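Local coordinates for protein fiber (Human adenovirus 35, PDB 2QLK) that attaches the virion to host cells through the trimeric knob domain at the tip of its fibre, which binds the receptor CD46, at residues 71-76 with 192-198. Numbering follows the deposited sequence.
Sequences VNQMFT and ESNIATL
Leu198 lies over one face of the Phe75 ring, its CD1 methyl standing 3.8 Å from the ring centroid of Phe75, 15° off the normal and displaced toward the rim, in a CH-pi contact. With CG of Leu198 anti to the backbone N (chi1 173°), the Leu198 side chain runs at about a right angle to that of Phe75, and the same CD1 also meets CG1 of Val71. Tyr149 packs edge-to-face with Phe75, while Ile82 of strand 79-88 touches Leu198. The second flat group, the amide of Asn72, presents OD1 to the backbone of Leu198: Leu198 N donates to Asn72 OD1 at 2.7 Å with a nearly straight N-H...O angle of 173°, although the donor sits well above the carbonyl plane. On the other branch, ND2 makes a weak hydrogen bond to Gly66 O. The residue is gripped through its backbone too, since Ala196 N reaches Asn72 O at 3.0 Å, in the carbonyl plane. These bonds join two connections of the antiparallel beta-sandwich of the adenovirus knob, from strand 57-66 to 79-88 and from strand 177-186 to 203-208. Farther along, Phe75 O accepts from Glu192 N at 2.8 Å, and CA of Thr76 approaches Glu192 O at 3.0 Å in a CA-H...O contact. The Glu192 chain, bent at chi2, carries its carboxylate away from 71-76, to hydrogen bonds of OE1 with Ser152 OG and OE2 with Tyr149 OH. Thr76 OG1 turns back to Gln73 O at 2.7 Å, a carbonyl that also accepts from Thr76 N, which leaves CG2 to face the backbone around Asn194. On the solvent-exposed side, the CD1 methyl of Ile195 lies tightly alongside the extended Gln73 side chain, 3.3 Å from Gln73 CD and about as near to CB and NE2.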
loop_
_atom_site.group_PDB
_atom_site.type_symbol
_atom_site.label_atom_id
_atom_site.label_comp_id
_atom_site.label_asym_id
_atom_site.label_seq_id
_atom_site.Cartn_x
_atom_site.Cartn_y
_atom_site.Cartn_z
ATOM N N VAL A 71 -13.901 23.939 -6.635
ATOM C CA VAL A 71 -13.357 22.672 -6.200
ATOM C C VAL A 71 -13.489 22.584 -4.668
ATOM O O VAL A 71 -14.047 21.620 -4.129
ATOM C CB VAL A 71 -11.874 22.542 -6.629
ATOM C CG1 VAL A 71 -11.242 21.298 -5.991
ATOM C CG2 VAL A 71 -11.791 22.459 -8.162
ATOM N N ASN A 72 -13.034 23.620 -3.972
ATOM C CA ASN A 72 -13.060 23.592 -2.518
ATOM C C ASN A 72 -14.424 23.749 -1.855
ATOM O O ASN A 72 -14.527 24.089 -0.678
ATOM C CB ASN A 72 -12.041 24.603 -1.990
ATOM C CG ASN A 72 -10.637 24.280 -2.468
ATOM O OD1 ASN A 72 -10.265 23.105 -2.568
ATOM N ND2 ASN A 72 -9.860 25.305 -2.782
ATOM N N GLN A 73 -15.466 23.438 -2.617
ATOM C CA GLN A 73 -16.832 23.509 -2.129
ATOM C C GLN A 73 -17.509 22.163 -2.427
ATOM O O GLN A 73 -18.626 21.898 -1.979
ATOM C CB GLN A 73 -17.567 24.661 -2.823
ATOM C CG GLN A 73 -18.933 24.995 -2.244
ATOM C CD GLN A 73 -19.364 26.421 -2.563
ATOM O OE1 GLN A 73 -19.288 26.863 -3.710
ATOM N NE2 GLN A 73 -19.824 27.145 -1.545
ATOM N N MET A 74 -16.817 21.310 -3.181
ATOM C CA MET A 74 -17.385 20.005 -3.523
ATOM C C MET A 74 -17.694 19.164 -2.280
ATOM O O MET A 74 -18.615 18.331 -2.286
ATOM C CB MET A 74 -16.443 19.234 -4.448
ATOM C CG MET A 74 -16.324 19.858 -5.829
ATOM S SD MET A 74 -15.271 18.895 -6.942
ATOM C CE MET A 74 -16.345 17.397 -7.122
ATOM N N PHE A 75 -16.934 19.375 -1.212
ATOM C CA PHE A 75 -17.162 18.602 -0.003
ATOM C C PHE A 75 -18.201 19.196 0.959
ATOM O O PHE A 75 -18.188 18.885 2.148
ATOM C CB PHE A 75 -15.819 18.301 0.699
ATOM C CG PHE A 75 -14.958 17.269 -0.040
ATOM C CD1 PHE A 75 -15.446 16.607 -1.170
ATOM C CD2 PHE A 75 -13.668 16.950 0.410
ATOM C CE1 PHE A 75 -14.657 15.633 -1.849
ATOM C CE2 PHE A 75 -12.870 15.980 -0.260
ATOM C CZ PHE A 75 -13.366 15.326 -1.384
ATOM N N THR A 76 -19.083 20.066 0.444
ATOM C CA THR A 76 -20.184 20.602 1.259
ATOM C C THR A 76 -21.404 19.693 0.977
ATOM O O THR A 76 -22.464 19.813 1.603
ATOM C CB THR A 76 -20.566 22.058 0.882
ATOM O OG1 THR A 76 -20.865 22.129 -0.517
ATOM C CG2 THR A 76 -19.438 23.026 1.224
ATOM N N GLU A 192 -18.084 19.142 4.919
ATOM C CA GLU A 192 -17.897 20.560 5.216
ATOM C C GLU A 192 -19.177 21.373 5.024
ATOM O O GLU A 192 -20.035 21.017 4.231
ATOM C CB GLU A 192 -16.804 21.158 4.332
ATOM C CG GLU A 192 -15.462 20.459 4.430
ATOM C CD GLU A 192 -14.538 21.070 5.480
ATOM O OE1 GLU A 192 -14.942 22.046 6.160
ATOM O OE2 GLU A 192 -13.401 20.566 5.612
ATOM N N SER A 193 -19.280 22.477 5.756
ATOM C CA SER A 193 -20.429 23.367 5.657
ATOM C C SER A 193 -20.084 24.525 4.724
ATOM O O SER A 193 -20.970 25.203 4.206
ATOM C CB SER A 193 -20.796 23.906 7.037
ATOM O OG SER A 193 -19.675 24.526 7.639
ATOM N N ASN A 194 -18.794 24.759 4.514
ATOM C CA ASN A 194 -18.373 25.835 3.628
ATOM C C ASN A 194 -16.991 25.602 3.033
ATOM O O ASN A 194 -16.302 24.639 3.377
ATOM C CB ASN A 194 -18.394 27.175 4.363
ATOM C CG ASN A 194 -18.442 28.357 3.406
ATOM O OD1 ASN A 194 -18.301 29.511 3.813
ATOM N ND2 ASN A 194 -18.654 28.072 2.124
ATOM N N ILE A 195 -16.599 26.500 2.136
ATOM C CA ILE A 195 -15.313 26.419 1.466
ATOM C C ILE A 195 -14.206 26.006 2.419
ATOM O O ILE A 195 -14.090 26.542 3.531
ATOM C CB ILE A 195 -14.932 27.766 0.831
ATOM C CG1 ILE A 195 -16.086 28.279 -0.028
ATOM C CG2 ILE A 195 -13.697 27.600 -0.018
ATOM C CD1 ILE A 195 -16.547 27.294 -1.101
ATOM N N ALA A 196 -13.400 25.046 1.970
ATOM C CA ALA A 196 -12.277 24.515 2.745
ATOM C C ALA A 196 -11.398 23.839 1.718
ATOM O O ALA A 196 -11.913 23.223 0.787
ATOM C CB ALA A 196 -12.775 23.498 3.763
ATOM N N THR A 197 -10.081 23.949 1.870
ATOM C CA THR A 197 -9.169 23.358 0.897
ATOM C C THR A 197 -9.400 21.875 0.762
ATOM O O THR A 197 -9.238 21.110 1.725
ATOM C CB THR A 197 -7.691 23.564 1.268
ATOM O OG1 THR A 197 -7.451 24.946 1.556
ATOM C CG2 THR A 197 -6.806 23.160 0.112
ATOM N N LEU A 198 -9.787 21.459 -0.438
ATOM C CA LEU A 198 -10.023 20.047 -0.651
ATOM C C LEU A 198 -8.647 19.393 -0.696
ATOM O O LEU A 198 -7.751 19.925 -1.325
ATOM C CB LEU A 198 -10.789 19.820 -1.958
ATOM C CG LEU A 198 -10.966 18.358 -2.400
ATOM C CD1 LEU A 198 -12.177 18.236 -3.312
ATOM C CD2 LEU A 198 -9.689 17.864 -3.127
#